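Local structure of glucosamine-6-phosphate deaminase (Bacillus subtilis, 2BKX) at residues A16-I19 with T20-I24; R114-E117 with Q118-S122; L180-G183 with I184-L188. The protein belongs to the glucosamine-6-phosphate isomerase/6-phosphogluconolactonase family, an alpha/beta enzyme fold with a largely parallel central sheet, and is modelled with fructose-6-phosphate in its pocket. All coordinates share one frame; numbering follows the deposited sequence.

Contact 1 (A16-I19 with T20-I24)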
ATOM      1  N   ALA A  16      -7.306  -7.928  -8.495  1.00  5.63           N
ATOM      2  CA  ALA A  16      -6.072  -7.593  -7.778  1.00  5.58           C
ATOM      3  C   ALA A  16      -5.383  -8.836  -7.265  1.00  5.72           C
ATOM      4  O   ALA A  16      -4.160  -8.951  -7.316  1.00  6.03           O
ATOM      5  CB  ALA A  16      -6.404  -6.625  -6.630  1.00  5.16           C
ATOM      6  N   ALA A  17      -6.153  -9.755  -6.697  1.00  5.17           N
ATOM      7  CA  ALA A  17      -5.567 -10.983  -6.199  1.00  4.72           C
ATOM      8  C   ALA A  17      -4.950 -11.790  -7.332  1.00  5.32           C
ATOM      9  O   ALA A  17      -3.871 -12.364  -7.177  1.00  5.58           O
ATOM     10  CB  ALA A  17      -6.592 -11.775  -5.442  1.00  5.38           C
ATOM     11  N   ARG A  18      -5.619 -11.800  -8.471  1.00  5.40           N
ATOM     12  CA  ARG A  18      -5.091 -12.540  -9.621  1.00  5.41           C
ATOM     13  C   ARG A  18      -3.765 -11.956 -10.118  1.00  5.35           C
ATOM     14  O   ARG A  18      -2.793 -12.698 -10.402  1.00  6.48           O
ATOM     15  CB  ARG A  18      -6.149 -12.589 -10.727  1.00  5.74           C
ATOM     16  CG  ARG A  18      -5.701 -13.283 -12.014  1.00  7.25           C
ATOM     17  CD  ARG A  18      -5.309 -14.722 -11.792  1.00  8.60           C
ATOM     18  NE  ARG A  18      -6.454 -15.477 -11.309  1.00 10.55           N
ATOM     19  CZ  ARG A  18      -6.396 -16.665 -10.742  1.00 10.56           C
ATOM     20  NH1 ARG A  18      -5.231 -17.248 -10.531  1.00 10.51           N
ATOM     21  NH2 ARG A  18      -7.521 -17.248 -10.351  1.00 12.04           N
ATOM     22  N   ILE A  19      -3.687 -10.628 -10.217  1.00  5.84           N
ATOM     23  CA  ILE A  19      -2.457  -9.961 -10.653  1.00  6.69           C
ATOM     24  C   ILE A  19      -1.318 -10.234  -9.669  1.00  6.30           C
ATOM     25  O   ILE A  19      -0.170 -10.533 -10.072  1.00  6.66           O
ATOM     26  CB  ILE A  19      -2.647  -8.460 -10.821  1.00  7.49           C
ATOM     27  CG1 ILE A  19      -3.580  -8.160 -12.016  1.00  8.42           C
ATOM     28  CG2 ILE A  19      -1.314  -7.739 -10.952  1.00  8.07           C
ATOM     29  CD1 ILE A  19      -4.134  -6.750 -12.075  1.00  9.44           C
ATOM     30  N   THR A  20      -1.634 -10.199  -8.371  1.00  6.30           N
ATOM     31  CA  THR A  20      -0.626 -10.473  -7.359  1.00  5.86           C
ATOM     32  C   THR A  20      -0.180 -11.950  -7.454  1.00  6.31           C
ATOM     33  O   THR A  20       0.993 -12.269  -7.362  1.00  6.52           O
ATOM     34  CB  THR A  20      -1.165 -10.132  -5.957  1.00  7.01           C
ATOM     35  OG1 THR A  20      -1.626  -8.780  -5.966  1.00  8.43           O
ATOM     36  CG2 THR A  20      -0.100 -10.253  -4.900  1.00  7.85           C
ATOM     37  N   ALA A  21      -1.154 -12.855  -7.576  1.00  5.33           N
ATOM     38  CA  ALA A  21      -0.843 -14.271  -7.758  1.00  6.50           C
ATOM     39  C   ALA A  21       0.036 -14.514  -8.978  1.00  6.06           C
ATOM     40  O   ALA A  21       0.960 -15.321  -8.949  1.00  6.94           O
ATOM     41  CB  ALA A  21      -2.092 -15.074  -7.876  1.00  6.13           C
ATOM     42  N   ASP A  22      -0.243 -13.814 -10.056  1.00  6.57           N
ATOM     43  CA  ASP A  22       0.582 -13.907 -11.273  1.00  6.86           C
ATOM     44  C   ASP A  22       2.036 -13.571 -10.956  1.00  6.57           C
ATOM     45  O   ASP A  22       2.968 -14.226 -11.424  1.00  7.16           O
ATOM     46  CB  ASP A  22       0.071 -12.944 -12.365  1.00  7.45           C
ATOM     47  CG  ASP A  22      -1.170 -13.417 -13.067  1.00 10.20           C
ATOM     48  OD1 ASP A  22      -1.519 -14.622 -13.014  1.00  9.90           O
ATOM     49  OD2 ASP A  22      -1.809 -12.581 -13.747  1.00 13.05           O
ATOM     50  N   THR A  23       2.233 -12.536 -10.138  1.00  6.89           N
ATOM     51  CA  THR A  23       3.610 -12.097  -9.811  1.00  7.14           C
ATOM     52  C   THR A  23       4.323 -13.186  -9.003  1.00  7.55           C
ATOM     53  O   THR A  23       5.483 -13.528  -9.245  1.00  9.21           O
ATOM     54  CB  THR A  23       3.534 -10.812  -8.969  1.00  8.30           C
ATOM     55  OG1 THR A  23       2.797  -9.807  -9.712  1.00 12.47           O
ATOM     56  CG2 THR A  23       4.913 -10.299  -8.606  1.00  8.97           C
ATOM     57  N   ILE A  24       3.585 -13.759  -8.068  1.00  7.70           N
ATOM     58  CA  ILE A  24       4.106 -14.817  -7.213  1.00  8.04           C
ATOM     59  C   ILE A  24       4.467 -16.083  -8.001  1.00  8.56           C
ATOM     60  O   ILE A  24       5.460 -16.738  -7.719  1.00 10.26           O
ATOM     61  CB  ILE A  24       3.072 -15.172  -6.102  1.00  8.16           C
ATOM     62  CG1 ILE A  24       2.856 -14.018  -5.125  1.00  9.53           C
ATOM     63  CG2 ILE A  24       3.470 -16.450  -5.339  1.00 10.15           C
ATOM     64  CD1 ILE A  24       1.629 -14.221  -4.241  1.00 12.15           C
TER
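The carbonyl oxygens of Ala16, Ala17 and Arg18 accept hydrogen bonds from the backbone N of Thr20, Ala21 and Asp22 in the i to i+4 ladder of an alpha-helix, so residues 16-19 and 20-24 are successive turns of helix 9-26. Ala21 N, for instance, lies 2.8 Å from Ala17 O. The helix packs on the sheet of this Rossmann-like alpha/beta fold, while Ala17 lies against Gln46 and Leu47 of helix 41-53. Alanine is small enough to let that neighbouring helix come close, and Ile19 offers its branched side chain to Ile128 and Leu194. On another flank Arg18 and Asp22 slant past each other, their guanidinium and carboxylate planes 39° apart, with Arg18 NH1 still 5.2 Å from Asp22 OD1. Opposite charges at that range may attract weakly, but the salt bridge of Arg18 is with Glu54. Threonine suits position 20 because its hydroxyl finds a partner within the helix, so the residue can sit buried against Leu130 and Leu194. With chi1 at -54°, the hydroxyl stands beside its own backbone N, and Thr20 OG1 donates to Ala16 O at 2.9 Å, reaching that oxygen from the opposite face of the carbonyl plane to Thr20 N.

Contact 2 (R114-E117 with Q118-S122)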
ATOM      1  N   ARG A 114      16.272   4.850   7.335  1.00  8.93           N
ATOM      2  CA  ARG A 114      17.455   4.620   6.515  1.00 11.10           C
ATOM      3  C   ARG A 114      17.718   3.141   6.349  1.00 10.16           C
ATOM      4  O   ARG A 114      17.967   2.699   5.228  1.00 11.20           O
ATOM      5  CB  ARG A 114      18.691   5.327   7.077  1.00 11.80           C
ATOM      6  CG  ARG A 114      18.658   6.808   6.889  1.00 13.86           C
ATOM      7  CD  ARG A 114      19.976   7.505   7.263  1.00 17.94           C
ATOM      8  NE  ARG A 114      20.552   7.057   8.527  1.00 22.70           N
ATOM      9  CZ  ARG A 114      20.464   7.698   9.694  1.00 25.06           C
ATOM     10  NH1 ARG A 114      21.019   7.168  10.771  1.00 24.85           N
ATOM     11  NH2 ARG A 114      19.814   8.848   9.806  1.00 26.40           N
ATOM     12  N   ARG A 115      17.632   2.374   7.435  1.00 10.54           N
ATOM     13  CA  ARG A 115      17.853   0.914   7.335  1.00 11.70           C
ATOM     14  C   ARG A 115      16.787   0.253   6.489  1.00  9.13           C
ATOM     15  O   ARG A 115      17.073  -0.676   5.745  1.00  8.96           O
ATOM     16  CB  ARG A 115      17.847   0.251   8.704  1.00 12.66           C
ATOM     17  CG  ARG A 115      19.033   0.621   9.616  1.00 15.73           C
ATOM     18  CD  ARG A 115      19.072  -0.239  10.904  1.00 18.12           C
ATOM     19  NE  ARG A 115      17.875  -0.074  11.749  1.00 22.63           N
ATOM     20  CZ  ARG A 115      17.757   0.760  12.797  1.00 23.41           C
ATOM     21  NH1 ARG A 115      18.784   1.520  13.187  1.00 23.44           N
ATOM     22  NH2 ARG A 115      16.600   0.845  13.471  1.00 19.85           N
ATOM     23  N   TYR A 116      15.560   0.752   6.559  1.00  8.33           N
ATOM     24  CA  TYR A 116      14.471   0.140   5.800  1.00  7.76           C
ATOM     25  C   TYR A 116      14.691   0.360   4.323  1.00  8.07           C
ATOM     26  O   TYR A 116      14.496  -0.551   3.512  1.00  8.17           O
ATOM     27  CB  TYR A 116      13.123   0.705   6.240  1.00  7.86           C
ATOM     28  CG  TYR A 116      11.921  -0.132   5.760  1.00  6.61           C
ATOM     29  CD1 TYR A 116      11.621  -1.328   6.345  1.00  6.81           C
ATOM     30  CD2 TYR A 116      11.107   0.297   4.710  1.00  7.03           C
ATOM     31  CE1 TYR A 116      10.515  -2.053   5.960  1.00  6.74           C
ATOM     32  CE2 TYR A 116      10.017  -0.425   4.274  1.00  6.62           C
ATOM     33  CZ  TYR A 116       9.719  -1.616   4.918  1.00  6.31           C
ATOM     34  OH  TYR A 116       8.632  -2.404   4.572  1.00  7.26           O
ATOM     35  N   GLU A 117      15.072   1.584   3.955  1.00  8.53           N
ATOM     36  CA  GLU A 117      15.332   1.880   2.551  1.00  9.15           C
ATOM     37  C   GLU A 117      16.470   1.001   2.039  1.00  8.35           C
ATOM     38  O   GLU A 117      16.435   0.484   0.929  1.00  9.08           O
ATOM     39  CB  GLU A 117      15.658   3.351   2.358  1.00  9.85           C
ATOM     40  CG  GLU A 117      15.828   3.785   0.904  1.00  9.89           C
ATOM     41  CD  GLU A 117      14.539   3.857   0.116  1.00 11.13           C
ATOM     42  OE1 GLU A 117      13.483   4.260   0.670  1.00  9.26           O
ATOM     43  OE2 GLU A 117      14.561   3.555  -1.095  1.00 14.02           O
ATOM     44  N   GLN A 118      17.517   0.864   2.857  1.00  9.09           N
ATOM     45  CA  GLN A 118      18.650   0.015   2.497  1.00 10.12           C
ATOM     46  C   GLN A 118      18.232  -1.445   2.301  1.00  9.72           C
ATOM     47  O   GLN A 118      18.699  -2.112   1.389  1.00 10.05           O
ATOM     48  CB  GLN A 118      19.782   0.190   3.523  1.00 10.28           C
ATOM     49  CG  GLN A 118      20.518   1.497   3.347  1.00 12.01           C
ATOM     50  CD  GLN A 118      21.240   2.006   4.554  1.00 14.92           C
ATOM     51  OE1 GLN A 118      21.793   3.139   4.538  1.00 20.85           O
ATOM     52  NE2 GLN A 118      21.280   1.221   5.602  1.00 14.52           N
ATOM     53  N   LEU A 119      17.300  -1.904   3.141  1.00  9.26           N
ATOM     54  CA  LEU A 119      16.790  -3.258   3.001  1.00 10.52           C
ATOM     55  C   LEU A 119      16.049  -3.420   1.713  1.00  9.35           C
ATOM     56  O   LEU A 119      16.254  -4.379   1.004  1.00  9.55           O
ATOM     57  CB  LEU A 119      15.910  -3.570   4.186  1.00 11.08           C
ATOM     58  CG  LEU A 119      15.150  -4.894   4.163  1.00 12.21           C
ATOM     59  CD1 LEU A 119      16.086  -6.085   4.054  1.00 14.62           C
ATOM     60  CD2 LEU A 119      14.327  -4.928   5.426  1.00 14.45           C
ATOM     61  N   VAL A 120      15.143  -2.498   1.404  1.00  9.41           N
ATOM     62  CA  VAL A 120      14.396  -2.597   0.146  1.00 11.13           C
ATOM     63  C   VAL A 120      15.362  -2.655  -1.036  1.00 11.25           C
ATOM     64  O   VAL A 120      15.167  -3.451  -1.941  1.00 11.19           O
ATOM     65  CB  VAL A 120      13.389  -1.415  -0.001  1.00 11.34           C
ATOM     66  CG1 VAL A 120      12.648  -1.463  -1.355  1.00 13.95           C
ATOM     67  CG2 VAL A 120      12.391  -1.460   1.135  1.00 10.07           C
ATOM     68  N   ASP A 121      16.418  -1.832  -1.031  1.00 11.34           N
ATOM     69  CA  ASP A 121      17.396  -1.891  -2.119  1.00 12.15           C
ATOM     70  C   ASP A 121      18.075  -3.236  -2.200  1.00 11.96           C
ATOM     71  O   ASP A 121      18.230  -3.796  -3.285  1.00 13.61           O
ATOM     72  CB  ASP A 121      18.444  -0.800  -1.968  1.00 13.40           C
ATOM     73  CG  ASP A 121      19.452  -0.792  -3.120  1.00 14.40           C
ATOM     74  OD1 ASP A 121      19.217  -0.041  -4.067  1.00 19.63           O
ATOM     75  OD2 ASP A 121      20.453  -1.529  -3.095  1.00 20.61           O
ATOM     76  N   SER A 122      18.440  -3.776  -1.051  1.00 11.92           N
ATOM     77  CA  SER A 122      19.157  -5.043  -1.028  1.00 12.62           C
ATOM     78  C   SER A 122      18.314  -6.217  -1.524  1.00 13.27           C
ATOM     79  O   SER A 122      18.834  -7.235  -2.005  1.00 14.02           O
ATOM     80  CB  SER A 122      19.695  -5.332   0.356  1.00 13.90           C
ATOM     81  OG  SER A 122      18.690  -5.899   1.181  1.00 17.21           O
TER
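Tyr116 and Val120 make a side-chain contact one turn apart on helix 109-122, whose buried face packs on the body of the alpha/beta fold while Arg114, Gln118 and Asp121 lie on its exposed side. The ring meets the valine at a slant, Tyr116 CE2 lying 4.1 Å from Val120 CG2. Val120 N donates to Tyr116 O at 2.9 Å, and CG2, beside that N, therefore approaches the same oxygen, to 3.3 Å. Tyrosine suits this site because it joins an apolar ring to a polar end: the ring touches Pro102, and the hydroxyl bonds to Asn65 O. On the outer side, chi1 of -75° sets Gln118 CG next to the backbone N, and from there the extended chain runs back past the Arg114 carbonyl, CG 3.4 Å from Arg114 O, in van der Waals contact; a long amide side chain tolerates solvent there. Near the helix end Ser122 OG donates to Leu119 O at 2.9 Å, reaching back to the carbonyl three residues earlier. Glu117 and Asp121 keep their like charges apart, the Glu117 carboxylate being engaged by Arg151, Thr152 and Thr186. The salt bridge with Arg151 would offset the glutamate's negative charge and probably favours its ionised form.

Contact 3 (L180-G183 with I184-L188)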
ATOM      1  N   LEU A 180       5.989   6.243   9.627  1.00  5.96           N
ATOM      2  CA  LEU A 180       7.134   5.911   8.786  1.00  6.72           C
ATOM      3  C   LEU A 180       6.587   5.399   7.458  1.00  6.01           C
ATOM      4  O   LEU A 180       5.689   4.560   7.459  1.00  7.95           O
ATOM      5  CB  LEU A 180       7.945   4.790   9.430  1.00  8.02           C
ATOM      6  CG  LEU A 180       8.727   5.179  10.672  1.00  9.70           C
ATOM      7  CD1 LEU A 180       7.834   5.537  11.844  1.00 13.96           C
ATOM      8  CD2 LEU A 180       9.642   4.021  11.047  1.00  9.84           C
ATOM      9  N   THR A 181       7.074   5.927   6.335  1.00  5.24           N
ATOM     10  CA  THR A 181       6.568   5.515   5.025  1.00  5.74           C
ATOM     11  C   THR A 181       7.693   5.416   3.996  1.00  5.56           C
ATOM     12  O   THR A 181       8.615   6.221   3.968  1.00  6.44           O
ATOM     13  CB  THR A 181       5.509   6.516   4.514  1.00  5.98           C
ATOM     14  OG1 THR A 181       4.921   6.028   3.297  1.00  6.69           O
ATOM     15  CG2 THR A 181       6.024   7.899   4.332  1.00  7.18           C
ATOM     16  N   MET A 182       7.581   4.406   3.161  1.00  6.22           N
ATOM     17  CA  MET A 182       8.337   4.357   1.908  1.00  6.60           C
ATOM     18  C   MET A 182       8.101   5.663   1.203  1.00  5.97           C
ATOM     19  O   MET A 182       6.984   6.200   1.251  1.00  6.56           O
ATOM     20  CB  MET A 182       7.794   3.284   1.018  1.00  7.18           C
ATOM     21  CG  MET A 182       8.229   1.981   1.340  1.00 10.80           C
ATOM     22  SD  MET A 182       7.561   0.898   0.001  1.00 17.39           S
ATOM     23  CE  MET A 182       7.819  -0.103   1.021  1.00  6.18           C
ATOM     24  N   GLY A 183       9.132   6.206   0.563  1.00  5.16           N
ATOM     25  CA  GLY A 183       8.957   7.445  -0.177  1.00  5.69           C
ATOM     26  C   GLY A 183       8.427   7.232  -1.575  1.00  5.46           C
ATOM     27  O   GLY A 183       8.225   6.092  -2.042  1.00  6.22           O
ATOM     28  N   ILE A 184       8.185   8.339  -2.254  1.00  5.28           N
ATOM     29  CA  ILE A 184       7.693   8.258  -3.607  1.00  5.68           C
ATOM     30  C   ILE A 184       8.711   7.590  -4.534  1.00  5.03           C
ATOM     31  O   ILE A 184       8.341   6.773  -5.385  1.00  5.32           O
ATOM     32  CB  ILE A 184       7.230   9.622  -4.127  1.00  5.45           C
ATOM     33  CG1 ILE A 184       6.067  10.143  -3.273  1.00  7.56           C
ATOM     34  CG2 ILE A 184       6.863   9.567  -5.605  1.00  6.11           C
ATOM     35  CD1 ILE A 184       5.562  11.501  -3.595  1.00  7.53           C
ATOM     36  N   GLN A 185       9.999   7.918  -4.382  1.00  5.75           N
ATOM     37  CA  GLN A 185      10.979   7.258  -5.215  1.00  6.13           C
ATOM     38  C   GLN A 185      11.081   5.769  -4.871  1.00  6.11           C
ATOM     39  O   GLN A 185      11.274   4.915  -5.742  1.00  6.99           O
ATOM     40  CB  GLN A 185      12.348   7.930  -5.114  1.00  7.81           C
ATOM     41  CG  GLN A 185      13.402   7.267  -5.947  1.00  9.26           C
ATOM     42  CD  GLN A 185      13.131   7.334  -7.408  1.00 16.01           C
ATOM     43  OE1 GLN A 185      13.185   8.396  -7.985  1.00 21.29           O
ATOM     44  NE2 GLN A 185      12.876   6.183  -8.028  1.00 20.71           N
ATOM     45  N   THR A 186      10.933   5.434  -3.594  1.00  6.21           N
ATOM     46  CA  THR A 186      10.925   4.030  -3.182  1.00  6.89           C
ATOM     47  C   THR A 186       9.809   3.253  -3.914  1.00  6.84           C
ATOM     48  O   THR A 186       9.987   2.124  -4.405  1.00  9.34           O
ATOM     49  CB  THR A 186      10.696   3.890  -1.651  1.00  7.62           C
ATOM     50  OG1 THR A 186      11.396   4.923  -0.943  1.00  7.26           O
ATOM     51  CG2 THR A 186      11.147   2.536  -1.180  1.00  8.36           C
ATOM     52  N   ILE A 187       8.639   3.880  -3.979  1.00  6.32           N
ATOM     53  CA  ILE A 187       7.484   3.289  -4.684  1.00  6.11           C
ATOM     54  C   ILE A 187       7.723   3.189  -6.209  1.00  6.19           C
ATOM     55  O   ILE A 187       7.494   2.144  -6.841  1.00  7.11           O
ATOM     56  CB  ILE A 187       6.224   4.100  -4.361  1.00  6.25           C
ATOM     57  CG1 ILE A 187       5.856   3.931  -2.876  1.00  6.36           C
ATOM     58  CG2 ILE A 187       5.044   3.773  -5.331  1.00  5.93           C
ATOM     59  CD1 ILE A 187       4.839   4.949  -2.376  1.00  7.84           C
ATOM     60  N   LEU A 188       8.245   4.270  -6.790  1.00  6.36           N
ATOM     61  CA  LEU A 188       8.471   4.333  -8.234  1.00  6.72           C
ATOM     62  C   LEU A 188       9.529   3.350  -8.704  1.00  6.65           C
ATOM     63  O   LEU A 188       9.559   3.001  -9.878  1.00  7.43           O
ATOM     64  CB  LEU A 188       8.871   5.730  -8.663  1.00  7.62           C
ATOM     65  CG  LEU A 188       7.766   6.761  -8.657  1.00  7.40           C
ATOM     66  CD1 LEU A 188       8.336   8.132  -8.938  1.00  8.30           C
ATOM     67  CD2 LEU A 188       6.638   6.431  -9.652  1.00  9.67           C
TER
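Met182 and Thr186 cross at about a right angle where the end of strand 178-181 turns into a short helix, the extended methionine chain running across the threonine methyl with CB, CG and SD all near CG2. Met182 CG comes 3.9 Å from Thr186 CG2, and Met182 SD lies 4.1 Å from it. The threonine turns its two branches to different tasks: chi1 at -39° swings OG1 away from the carbonyl carbon and back over the start of the helix, while CG2 faces the methionine. Gly183 N donates a weak hydrogen bond, bent to 134°, to Thr186 OG1 at 3.0 Å, half of a capping box, since the N-cap glycine has no side chain to return it; the hydroxyl proton probably goes to Glu117 OE1. Ile187 N donates to Gly183 O at 3.0 Å, opening the ladder of the helix. Met182, Thr186 and Ile187 pack round the backbone of this small residue, Ile187 CG1 lying 3.3 Å from Gly183 O. Leu66 of strand 62-69, which touches Met182 and Ile187, also lines the fructose-6-phosphate pocket, the Ile187 side chain being about 7 Å from the ligand; Leu131 of strand 128-131 packs on Ile187, and helix 109-122 brings Tyr116 against Met182.

Overall arrangement
From the N terminus, contact 1 comes first, within helix 9-26, followed by contact 2 within helix 109-122 and contact 3 at the passage from strand 178-181 to helix 184-188. Each joins adjoining pieces of chain and closes only a local turn; the three follow in series, neither nesting nor crossing. Contact 1 stands apart, its centre about 24 Å from that of contact 2 and about 21 Å from that of contact 3, yet strand 128-131 meets side chains of both contact 1 and contact 3. Contacts 2 and 3 have centres about 11 Å apart and touch directly, tying helix 109-122 to helix 184-188 on one side of the molecule.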